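Local coordinates for conserved hypothetical secreted protein (PDB 4RNZ) that probably acts as a zinc-dependent M23-family metallopeptidase on peptidoglycan, helping to determine the helical shape of the Helicobacter pylori cell, at residues Ile232-Phe242 and Val253-Tyr264. Numbering follows the deposited sequence.
Sequences IHSASDGRVGF and VEIHLNELRLVY
Within the antiparallel beta-sheet of the M23 peptidase domain, strand 238-242 pairs with strand 253-257, while the preceding loop 234-237 folds over the side chains of the hairpin 253-264. Arg239 and His256 bond reciprocally: Arg239 N reaches His256 O at 2.9 Å and His256 N reaches Arg239 O at 2.8 Å. Past the non-hydrogen-bonded pair Val240 and Ile255 the register shifts: Gly241 N donates to Glu254 O (2.8 Å), but Glu254 N to Phe242 O (2.9 Å), so Gly241, with helix-like backbone angles, and Phe242 form a classic beta bulge opposite Glu254. The N-to-C directions of strands 238-242 and 253-257 lie 137° apart. Gly238 CA lies 3.2 Å from His256 O and also touches Ile255 CG2, so the strands pack closely where there is no side chain.

On the face that carries Val240 and Ile255, the CG2 branch of Val240 meets CG1 of Ile255, and Val280 touches both side chains. Ile255 CD1 extends to Ser234 OG, while the CD2 methyl of Leu257 lies against Asp237 O. Tyr264 ties the loop to the hairpin. With CG beside its backbone N (chi1 -58°), its ring passes Ile232 CG2 and delivers OH to Ala235 N, 2.8 Å away in a nearly straight bond (165° at the hydrogen). A water joins that hydroxyl to Ser234 OG and Ser236 OG, donating to both serines. Ser236 OG also donates to Asp237 O (2.7 Å), approaching from above the carbonyl plane.

The Tyr264 side chain lies about 8 Å from that of the zinc ligand His301 and its ring meets Phe302, placing this water-bridged loop and hairpin in the beta-sheet core near the zinc site of an M23 metallopeptidase fold.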
loop_
_atom_site.group_PDB
_atom_site.type_symbol
_atom_site.label_atom_id
_atom_site.label_comp_id
_atom_site.label_asym_id
_atom_site.label_seq_id
_atom_site.Cartn_x
_atom_site.Cartn_y
_atom_site.Cartn_z
ATOM N N ILE A 232 9.726 -11.369 19.495
ATOM C CA ILE A 232 9.356 -10.472 18.408
ATOM C C ILE A 232 8.818 -9.206 19.042
ATOM O O ILE A 232 7.936 -9.250 19.917
ATOM C CB ILE A 232 8.277 -11.088 17.490
ATOM C CG1 ILE A 232 8.789 -12.417 16.897
ATOM C CG2 ILE A 232 7.908 -10.117 16.364
ATOM C CD1 ILE A 232 7.706 -13.268 16.269
ATOM N N HIS A 233 9.395 -8.086 18.621
ATOM C CA HIS A 233 9.077 -6.778 19.125
ATOM C C HIS A 233 8.485 -5.940 18.003
ATOM O O HIS A 233 8.956 -5.999 16.862
ATOM C CB HIS A 233 10.341 -6.082 19.621
ATOM C CG HIS A 233 10.999 -6.763 20.780
ATOM N ND1 HIS A 233 11.008 -6.224 22.046
ATOM C CD2 HIS A 233 11.679 -7.931 20.861
ATOM C CE1 HIS A 233 11.645 -7.046 22.867
ATOM N NE2 HIS A 233 12.074 -8.081 22.170
ATOM N N SER A 234 7.489 -5.130 18.320
ATOM C CA SER A 234 6.873 -4.248 17.317
ATOM C C SER A 234 7.885 -3.263 16.751
ATOM O O SER A 234 8.575 -2.572 17.493
ATOM C CB SER A 234 5.710 -3.446 17.926
ATOM O OG SER A 234 5.120 -2.604 16.946
ATOM N N ALA A 235 7.943 -3.168 15.429
ATOM C CA ALA A 235 8.866 -2.252 14.773
ATOM C C ALA A 235 8.430 -0.811 14.901
ATOM O O ALA A 235 9.205 0.087 14.546
ATOM C CB ALA A 235 8.986 -2.598 13.311
ATOM N N SER A 236 7.188 -0.595 15.368
ATOM C CA SER A 236 6.609 0.732 15.465
ATOM C C SER A 236 5.521 0.803 16.538
ATOM O O SER A 236 5.070 -0.214 17.071
ATOM C CB SER A 236 5.950 1.124 14.141
ATOM O OG SER A 236 4.779 0.341 13.926
ATOM N N ASP A 237 5.098 2.024 16.813
ATOM C CA ASP A 237 3.855 2.253 17.516
ATOM C C ASP A 237 2.752 1.813 16.597
ATOM O O ASP A 237 2.942 1.743 15.370
ATOM C CB ASP A 237 3.614 3.733 17.806
ATOM C CG ASP A 237 4.536 4.298 18.867
ATOM O OD1 ASP A 237 5.365 3.558 19.457
ATOM O OD2 ASP A 237 4.403 5.506 19.100
ATOM N N GLY A 238 1.588 1.550 17.179
ATOM C CA GLY A 238 0.389 1.366 16.367
ATOM C C GLY A 238 -0.715 0.662 17.099
ATOM O O GLY A 238 -0.679 0.523 18.326
ATOM N N ARG A 239 -1.692 0.196 16.326
ATOM C CA ARG A 239 -2.851 -0.513 16.876
ATOM C C ARG A 239 -3.024 -1.856 16.199
ATOM O O ARG A 239 -2.952 -1.954 14.970
ATOM C CB ARG A 239 -4.131 0.315 16.702
ATOM C CG ARG A 239 -5.267 -0.182 17.579
ATOM C CD ARG A 239 -6.483 0.726 17.508
ATOM N NE ARG A 239 -7.535 0.286 18.430
ATOM C CZ ARG A 239 -8.715 0.894 18.573
ATOM N NH1 ARG A 239 -8.996 1.984 17.866
ATOM N NH2 ARG A 239 -9.614 0.420 19.434
ATOM N N VAL A 240 -3.253 -2.888 16.995
ATOM C CA VAL A 240 -3.447 -4.224 16.459
ATOM C C VAL A 240 -4.761 -4.277 15.689
ATOM O O VAL A 240 -5.791 -3.928 16.221
ATOM C CB VAL A 240 -3.486 -5.282 17.564
ATOM C CG1 VAL A 240 -3.751 -6.676 16.987
ATOM C CG2 VAL A 240 -2.176 -5.286 18.311
ATOM N N GLY A 241 -4.705 -4.720 14.441
ATOM C CA GLY A 241 -5.904 -4.864 13.607
ATOM C C GLY A 241 -6.363 -6.297 13.603
ATOM O O GLY A 241 -7.488 -6.596 13.929
ATOM N N PHE A 242 -5.479 -7.190 13.222
ATOM C CA PHE A 242 -5.784 -8.601 13.212
ATOM C C PHE A 242 -4.745 -9.319 14.045
ATOM O O PHE A 242 -3.582 -8.923 14.118
ATOM C CB PHE A 242 -5.792 -9.150 11.782
ATOM C CG PHE A 242 -5.968 -10.644 11.710
ATOM C CD1 PHE A 242 -4.866 -11.495 11.786
ATOM C CD2 PHE A 242 -7.235 -11.204 11.556
ATOM C CE1 PHE A 242 -5.017 -12.875 11.723
ATOM C CE2 PHE A 242 -7.393 -12.583 11.490
ATOM C CZ PHE A 242 -6.284 -13.415 11.587
ATOM N N VAL A 253 0.233 -11.250 13.639
ATOM C CA VAL A 253 -0.266 -10.005 14.203
ATOM C C VAL A 253 -0.085 -8.951 13.135
ATOM O O VAL A 253 0.953 -8.911 12.460
ATOM C CB VAL A 253 0.575 -9.569 15.430
ATOM C CG1 VAL A 253 0.212 -8.150 15.878
ATOM C CG2 VAL A 253 0.409 -10.564 16.565
ATOM N N GLU A 254 -1.089 -8.092 13.009
ATOM C CA GLU A 254 -1.075 -6.977 12.084
ATOM C C GLU A 254 -1.312 -5.739 12.907
ATOM O O GLU A 254 -2.196 -5.715 13.756
ATOM C CB GLU A 254 -2.161 -7.143 11.002
ATOM C CG GLU A 254 -2.034 -8.474 10.260
ATOM C CD GLU A 254 -2.912 -8.552 9.009
ATOM O OE1 GLU A 254 -3.665 -7.595 8.763
ATOM O OE2 GLU A 254 -2.829 -9.575 8.284
ATOM N N ILE A 255 -0.472 -4.741 12.677
ATOM C CA ILE A 255 -0.513 -3.481 13.387
ATOM C C ILE A 255 -0.608 -2.354 12.375
ATOM O O ILE A 255 0.056 -2.391 11.337
ATOM C CB ILE A 255 0.760 -3.318 14.252
ATOM C CG1 ILE A 255 0.690 -4.265 15.451
ATOM C CG2 ILE A 255 0.938 -1.870 14.712
ATOM C CD1 ILE A 255 2.051 -4.652 16.022
ATOM N N HIS A 256 -1.422 -1.344 12.691
ATOM C CA HIS A 256 -1.618 -0.187 11.824
ATOM C C HIS A 256 -1.106 1.089 12.456
ATOM O O HIS A 256 -1.298 1.327 13.657
ATOM C CB HIS A 256 -3.096 0.026 11.529
ATOM C CG HIS A 256 -3.738 -1.107 10.813
ATOM N ND1 HIS A 256 -3.998 -2.317 11.420
ATOM C CD2 HIS A 256 -4.178 -1.223 9.541
ATOM C CE1 HIS A 256 -4.564 -3.134 10.550
ATOM N NE2 HIS A 256 -4.699 -2.490 9.409
ATOM N N LEU A 257 -0.481 1.916 11.626
ATOM C CA LEU A 257 0.019 3.213 12.038
ATOM C C LEU A 257 -0.025 4.111 10.826
ATOM O O LEU A 257 0.687 3.868 9.836
ATOM C CB LEU A 257 1.463 3.114 12.576
ATOM C CG LEU A 257 2.058 4.445 13.052
ATOM C CD1 LEU A 257 1.351 4.949 14.306
ATOM C CD2 LEU A 257 3.555 4.324 13.305
ATOM N N ASN A 258 -0.839 5.167 10.909
ATOM C CA ASN A 258 -1.046 6.074 9.791
ATOM C C ASN A 258 -1.380 5.247 8.539
ATOM O O ASN A 258 -2.265 4.419 8.600
ATOM C CB ASN A 258 0.158 6.997 9.601
ATOM C CG ASN A 258 0.450 7.851 10.836
ATOM O OD1 ASN A 258 -0.376 7.980 11.731
ATOM N ND2 ASN A 258 1.625 8.440 10.874
ATOM N N GLU A 259 -0.666 5.426 7.433
ATOM C CA GLU A 259 -0.961 4.663 6.213
ATOM C C GLU A 259 -0.234 3.309 6.126
ATOM O O GLU A 259 -0.312 2.624 5.099
ATOM C CB GLU A 259 -0.717 5.516 4.967
ATOM C CG GLU A 259 0.728 5.900 4.636
ATOM C CD GLU A 259 1.168 7.226 5.263
ATOM O OE1 GLU A 259 1.196 7.296 6.516
ATOM O OE2 GLU A 259 1.516 8.177 4.516
ATOM N N LEU A 260 0.426 2.906 7.212
ATOM C CA LEU A 260 1.095 1.614 7.262
ATOM C C LEU A 260 0.293 0.498 7.897
ATOM O O LEU A 260 -0.403 0.659 8.906
ATOM C CB LEU A 260 2.470 1.689 7.960
ATOM C CG LEU A 260 3.600 2.552 7.378
ATOM C CD1 LEU A 260 4.920 2.348 8.142
ATOM C CD2 LEU A 260 3.836 2.312 5.896
ATOM N N ARG A 261 0.457 -0.679 7.314
ATOM C CA ARG A 261 0.081 -1.916 7.947
ATOM C C ARG A 261 1.333 -2.811 8.031
ATOM O O ARG A 261 2.005 -3.064 7.026
ATOM C CB ARG A 261 -0.995 -2.562 7.098
ATOM C CG ARG A 261 -1.559 -3.889 7.558
ATOM C CD ARG A 261 -2.619 -4.341 6.531
ATOM N NE ARG A 261 -2.468 -5.754 6.410
ATOM C CZ ARG A 261 -2.091 -6.441 5.346
ATOM N NH1 ARG A 261 -1.926 -5.912 4.132
ATOM N NH2 ARG A 261 -1.909 -7.724 5.532
ATOM N N LEU A 262 1.610 -3.293 9.241
ATOM C CA LEU A 262 2.826 -4.058 9.534
ATOM C C LEU A 262 2.419 -5.468 9.945
ATOM O O LEU A 262 1.597 -5.644 10.833
ATOM C CB LEU A 262 3.656 -3.369 10.633
ATOM C CG LEU A 262 4.216 -1.977 10.283
ATOM C CD1 LEU A 262 3.254 -0.871 10.688
ATOM C CD2 LEU A 262 5.551 -1.710 10.951
ATOM N N VAL A 263 3.012 -6.462 9.289
ATOM C CA VAL A 263 2.607 -7.867 9.436
ATOM C C VAL A 263 3.749 -8.684 10.025
ATOM O O VAL A 263 4.854 -8.612 9.532
ATOM C CB VAL A 263 2.242 -8.429 8.054
ATOM C CG1 VAL A 263 2.078 -9.950 8.073
ATOM C CG2 VAL A 263 0.983 -7.742 7.541
ATOM N N TYR A 264 3.460 -9.473 11.052
ATOM C CA TYR A 264 4.449 -10.293 11.740
ATOM C C TYR A 264 3.931 -11.712 11.794
ATOM O O TYR A 264 3.057 -11.998 12.605
ATOM C CB TYR A 264 4.594 -9.797 13.173
ATOM C CG TYR A 264 4.994 -8.359 13.284
ATOM C CD1 TYR A 264 4.053 -7.351 13.190
ATOM C CD2 TYR A 264 6.315 -8.009 13.495
ATOM C CE1 TYR A 264 4.423 -6.010 13.289
ATOM C CE2 TYR A 264 6.694 -6.685 13.602
ATOM C CZ TYR A 264 5.744 -5.689 13.513
ATOM O OH TYR A 264 6.134 -4.379 13.599
HETATM O O HOH W 1 4.265 -2.459 14.314
#